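Local coordinates for NADH:ubiquinone oxidoreductase, Na translocating, F subunit (Porphyromonas gingivalis, PDB 2R6H), which belongs to the ferredoxin-reductase-like flavoproteins, binding FAD through an antiparallel beta-barrel domain that is joined to an NAD-binding-type domain, at residues T109-R114 with A121-G126. Residues are numbered along the deposited sequence; the frame is centred on the assembly and turned at random.
With FAD (flavin-adenine dinucleotide), chain H.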
ATOM      1  N   THR A 109      -2.436  11.625   8.654  1.00 32.57           N
ATOM      2  CA  THR A 109      -3.094  12.430   9.674  1.00 34.15           C
ATOM      3  C   THR A 109      -2.260  12.383  10.935  1.00 35.25           C
ATOM      4  O   THR A 109      -1.564  11.412  11.177  1.00 35.47           O
ATOM      5  CB  THR A 109      -4.462  11.856  10.029  1.00 34.03           C
ATOM      6  OG1 THR A 109      -4.283  10.581  10.651  1.00 35.33           O
ATOM      7  CG2 THR A 109      -5.305  11.668   8.795  1.00 34.25           C
ATOM      8  N   PRO A 110      -2.340  13.426  11.759  1.00 34.92           N
ATOM      9  CA  PRO A 110      -1.610  13.441  13.031  1.00 36.78           C
ATOM     10  C   PRO A 110      -2.153  12.394  13.998  1.00 37.42           C
ATOM     11  O   PRO A 110      -3.126  11.713  13.682  1.00 36.00           O
ATOM     12  CB  PRO A 110      -1.891  14.849  13.581  1.00 38.45           C
ATOM     13  CG  PRO A 110      -2.390  15.645  12.420  1.00 37.88           C
ATOM     14  CD  PRO A 110      -3.096  14.668  11.537  1.00 35.50           C
ATOM     15  N   PRO A 111      -1.537  12.279  15.184  1.00 41.62           N
ATOM     16  CA  PRO A 111      -2.030  11.374  16.235  1.00 42.96           C
ATOM     17  C   PRO A 111      -3.333  11.882  16.869  1.00 44.33           C
ATOM     18  O   PRO A 111      -3.493  13.093  17.032  1.00 44.36           O
ATOM     19  CB  PRO A 111      -0.903  11.394  17.286  1.00 44.55           C
ATOM     20  CG  PRO A 111       0.248  12.109  16.648  1.00 45.18           C
ATOM     21  CD  PRO A 111      -0.319  13.000  15.595  1.00 43.64           C
ATOM     22  N   PHE A 112      -4.244  10.978  17.229  1.00 66.09           N
ATOM     23  CA  PHE A 112      -5.493  11.406  17.846  1.00 68.91           C
ATOM     24  C   PHE A 112      -5.486  11.324  19.369  1.00 71.39           C
ATOM     25  O   PHE A 112      -5.602  10.240  19.948  1.00 72.34           O
ATOM     26  CB  PHE A 112      -6.701  10.657  17.288  1.00 68.88           C
ATOM     27  CG  PHE A 112      -8.011  11.213  17.772  1.00 73.13           C
ATOM     28  CD1 PHE A 112      -8.615  10.710  18.918  1.00 77.47           C
ATOM     29  CD2 PHE A 112      -8.623  12.269  17.105  1.00 75.86           C
ATOM     30  CE1 PHE A 112      -9.819  11.235  19.382  1.00 80.06           C
ATOM     31  CE2 PHE A 112      -9.827  12.803  17.563  1.00 78.56           C
ATOM     32  CZ  PHE A 112     -10.427  12.284  18.699  1.00 78.43           C
ATOM     33  N   ASP A 113      -5.376  12.491  20.003  1.00 90.06           N
ATOM     34  CA  ASP A 113      -5.313  12.618  21.462  1.00 92.39           C
ATOM     35  C   ASP A 113      -6.660  12.342  22.139  1.00 92.38           C
ATOM     36  O   ASP A 113      -7.479  13.245  22.277  1.00 93.56           O
ATOM     37  CB  ASP A 113      -4.795  14.019  21.845  1.00 94.58           C
ATOM     38  CG  ASP A 113      -4.731  14.240  23.355  1.00 97.64           C
ATOM     39  OD1 ASP A 113      -4.633  13.241  24.101  1.00 98.57           O
ATOM     40  OD2 ASP A 113      -4.780  15.416  23.790  1.00 98.93           O
ATOM     41  N   ARG A 114      -6.877  11.102  22.561  0.60 54.87           N
ATOM     42  CA  ARG A 114      -8.147  10.718  23.180  0.60 54.74           C
ATOM     43  C   ARG A 114      -8.508  11.570  24.412  0.60 56.51           C
ATOM     44  O   ARG A 114      -9.673  11.620  24.814  0.60 56.58           O
ATOM     45  CB  ARG A 114      -8.147   9.216  23.511  0.60 54.07           C
ATOM     46  CG  ARG A 114      -8.449   8.319  22.302  0.60 52.04           C
ATOM     47  CD  ARG A 114      -7.456   7.165  22.195  0.60 50.86           C
ATOM     48  NE  ARG A 114      -8.047   5.975  21.587  0.60 48.40           N
ATOM     49  CZ  ARG A 114      -8.580   4.977  22.287  0.60 48.93           C
ATOM     50  NH1 ARG A 114      -8.590   5.035  23.614  0.60 49.73           N
ATOM     51  NH2 ARG A 114      -9.099   3.922  21.670  0.60 47.93           N
ATOM     52  N   ALA A 121      -2.622  18.405  19.856  1.00 48.59           N
ATOM     53  CA  ALA A 121      -2.613  19.816  19.502  1.00 49.24           C
ATOM     54  C   ALA A 121      -1.262  20.305  19.020  1.00 49.80           C
ATOM     55  O   ALA A 121      -0.229  19.972  19.603  1.00 49.69           O
ATOM     56  CB  ALA A 121      -3.081  20.652  20.679  1.00 51.43           C
ATOM     57  N   GLY A 122      -1.291  21.102  17.952  1.00 74.52           N
ATOM     58  CA  GLY A 122      -0.101  21.738  17.418  1.00 74.21           C
ATOM     59  C   GLY A 122       0.853  20.794  16.715  1.00 72.42           C
ATOM     60  O   GLY A 122       2.012  21.134  16.480  1.00 72.49           O
ATOM     61  N   ILE A 123       0.371  19.600  16.383  1.00 47.53           N
ATOM     62  CA  ILE A 123       1.160  18.638  15.626  1.00 45.85           C
ATOM     63  C   ILE A 123       0.738  18.638  14.163  1.00 44.93           C
ATOM     64  O   ILE A 123      -0.446  18.465  13.848  1.00 43.89           O
ATOM     65  CB  ILE A 123       1.017  17.231  16.191  1.00 45.07           C
ATOM     66  CG1 ILE A 123       1.847  17.097  17.457  1.00 45.19           C
ATOM     67  CG2 ILE A 123       1.476  16.213  15.178  1.00 43.03           C
ATOM     68  CD1 ILE A 123       1.873  15.697  17.982  1.00 47.00           C
ATOM     69  N   LYS A 124       1.717  18.854  13.283  1.00 53.65           N
ATOM     70  CA  LYS A 124       1.479  18.944  11.847  1.00 52.06           C
ATOM     71  C   LYS A 124       1.151  17.591  11.234  1.00 49.16           C
ATOM     72  O   LYS A 124       1.704  16.571  11.639  1.00 49.05           O
ATOM     73  CB  LYS A 124       2.706  19.510  11.133  1.00 53.06           C
ATOM     74  CG  LYS A 124       2.701  21.010  10.890  1.00 58.60           C
ATOM     75  CD  LYS A 124       3.423  21.344   9.572  1.00 63.16           C
ATOM     76  CE  LYS A 124       4.576  22.343   9.764  1.00 68.00           C
ATOM     77  NZ  LYS A 124       4.163  23.709  10.236  1.00 72.49           N
ATOM     78  N   PRO A 125       0.237  17.583  10.255  1.00 39.31           N
ATOM     79  CA  PRO A 125       0.023  16.393   9.426  1.00 37.40           C
ATOM     80  C   PRO A 125       1.220  16.200   8.510  1.00 36.99           C
ATOM     81  O   PRO A 125       2.130  17.035   8.509  1.00 38.56           O
ATOM     82  CB  PRO A 125      -1.221  16.748   8.604  1.00 36.56           C
ATOM     83  CG  PRO A 125      -1.873  17.871   9.338  1.00 37.86           C
ATOM     84  CD  PRO A 125      -0.760  18.631   9.991  1.00 39.41           C
ATOM     85  N   GLY A 126       1.210  15.114   7.745  1.00 36.57           N
ATOM     86  CA  GLY A 126       2.312  14.774   6.860  1.00 36.26           C
ATOM     87  C   GLY A 126       2.468  15.729   5.695  1.00 36.88           C
ATOM     88  O   GLY A 126       1.576  15.826   4.858  1.00 35.84           O
TER
HETATM   89  PA  FAD H   1       5.548  13.462   7.445  1.00 65.31           P
HETATM   90  O1A FAD H   1       6.843  12.725   7.125  1.00 65.82           O
HETATM   91  O2A FAD H   1       5.675  14.989   7.456  1.00 63.78           O
HETATM   92  O5B FAD H   1       4.941  12.959   8.867  1.00 69.93           O
HETATM   93  C5B FAD H   1       4.505  11.618   9.031  1.00 73.91           C
HETATM   94  C4B FAD H   1       3.576  11.506  10.234  1.00 77.06           C
HETATM   95  O4B FAD H   1       4.256  11.915  11.405  1.00 79.15           O
HETATM   96  C3B FAD H   1       2.348  12.392  10.094  1.00 77.72           C
HETATM   97  O3B FAD H   1       1.206  11.623  10.383  1.00 79.49           O
HETATM   98  C2B FAD H   1       2.504  13.473  11.141  1.00 78.41           C
HETATM   99  O2B FAD H   1       1.257  13.769  11.728  1.00 76.11           O
HETATM  100  C1B FAD H   1       3.451  12.822  12.145  1.00 82.28           C
HETATM  101  N9A FAD H   1       4.270  13.787  12.933  1.00 84.71           N
HETATM  102  C8A FAD H   1       5.025  14.847  12.475  1.00 84.99           C
HETATM  103  N7A FAD H   1       5.613  15.454  13.538  1.00 85.46           N
HETATM  104  C5A FAD H   1       5.250  14.797  14.674  1.00 85.27           C
HETATM  105  C6A FAD H   1       5.553  14.984  16.031  1.00 83.85           C
HETATM  106  N6A FAD H   1       6.282  16.028  16.428  1.00 83.81           N
HETATM  107  N1A FAD H   1       5.017  14.127  16.984  1.00 84.26           N
HETATM  108  C2A FAD H   1       4.184  13.087  16.599  1.00 84.83           C
HETATM  109  N3A FAD H   1       3.885  12.904  15.257  1.00 85.05           N
HETATM  110  C4A FAD H   1       4.406  13.745  14.308  1.00 85.45           C
HETATM  111  N1  FAD H   1       3.853   5.604   1.795  1.00 32.54           N
HETATM  112  C2  FAD H   1       2.724   5.386   1.049  1.00 32.10           C
HETATM  113  O2  FAD H   1       1.676   5.893   1.427  1.00 32.25           O
HETATM  114  N3  FAD H   1       2.787   4.608  -0.097  1.00 30.99           N
HETATM  115  C4  FAD H   1       3.987   4.041  -0.517  1.00 31.77           C
HETATM  116  O4  FAD H   1       4.102   3.339  -1.536  1.00 31.42           O
HETATM  117  C4X FAD H   1       5.119   4.272   0.245  1.00 31.92           C
HETATM  118  N5  FAD H   1       6.312   3.716  -0.162  1.00 32.45           N
HETATM  119  C5X FAD H   1       7.439   3.936   0.606  1.00 31.73           C
HETATM  120  C6  FAD H   1       8.637   3.360   0.196  1.00 32.49           C
HETATM  121  C7  FAD H   1       9.800   3.561   0.930  1.00 32.48           C
HETATM  122  C7M FAD H   1      11.076   2.925   0.447  1.00 32.12           C
HETATM  123  C8  FAD H   1       9.748   4.344   2.085  1.00 31.52           C
HETATM  124  C8M FAD H   1      10.981   4.570   2.898  1.00 31.63           C
HETATM  125  C9  FAD H   1       8.546   4.912   2.491  1.00 31.33           C
HETATM  126  C9A FAD H   1       7.384   4.717   1.758  1.00 31.03           C
HETATM  127  N10 FAD H   1       6.181   5.276   2.158  1.00 31.60           N
HETATM  128  C10 FAD H   1       5.052   5.050   1.403  1.00 31.72           C
HETATM  129  C1' FAD H   1       6.084   6.285   3.263  1.00 33.86           C
HETATM  130  C2' FAD H   1       6.161   7.673   2.649  1.00 37.56           C
HETATM  131  O2' FAD H   1       7.408   7.819   2.014  1.00 38.71           O
HETATM  132  C3' FAD H   1       6.004   8.779   3.685  1.00 41.60           C
HETATM  133  O3' FAD H   1       6.743   8.495   4.851  1.00 42.85           O
HETATM  134  C4' FAD H   1       4.534   8.976   4.000  1.00 44.24           C
HETATM  135  O4' FAD H   1       3.950   9.520   2.847  1.00 48.87           O
HETATM  136  C5' FAD H   1       4.337   9.958   5.141  1.00 46.07           C
HETATM  137  O5' FAD H   1       5.198  11.053   4.932  1.00 49.50           O
HETATM  138  P   FAD H   1       4.608  12.549   4.942  1.00 52.59           P
HETATM  139  O1P FAD H   1       5.607  13.510   4.343  1.00 52.07           O
HETATM  140  O2P FAD H   1       3.277  12.582   4.238  1.00 54.56           O
HETATM  141  O3P FAD H   1       4.386  12.875   6.487  1.00 58.04           O
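Pro110 and Pro125 meet ring against ring, tilted to each other, at the base of the small beta-hairpin 112-113/118-119, in the excursion that links strand 100-106 to helix 127-132 in the FAD-binding barrel domain. The nearest atoms of these two rings are Pro110 CG and Pro125 CG, 3.8 Å apart. Pro110 CG also lies 3.7 Å from Ile123 O, while Trp119 and Leu77 adjoin Pro110 and Tyr56 adjoins Pro125. Rigid, compact proline rings suit this packing between extended backbones, where they offer apolar surface and no N-H to be satisfied.

Nearer the adenine, the Ile123 side chain crosses Pro111 at roughly a right angle. The methyl CG2, anti to the backbone N of Ile123 (chi1 of CG1 -77°), comes 3.7 Å from Pro111 CD. This beta-branched residue thereby serves two partners: CG2 also lies over the adenine face, above C4A, and CD1 reaches the same face 3.7 Å from FAD N1A. Pro111 comes in obliquely from the same side, at the N3A edge, with CG 4.0 Å from FAD N3A. Apolar groups thus line one face of the base, whereas the ribose is met by main-chain polarity. The CB of Lys124 is directed away from 109-114, but its carbonyl faces the sugar: FAD O2B donates a hydrogen bond of 2.8 Å to Lys124 O.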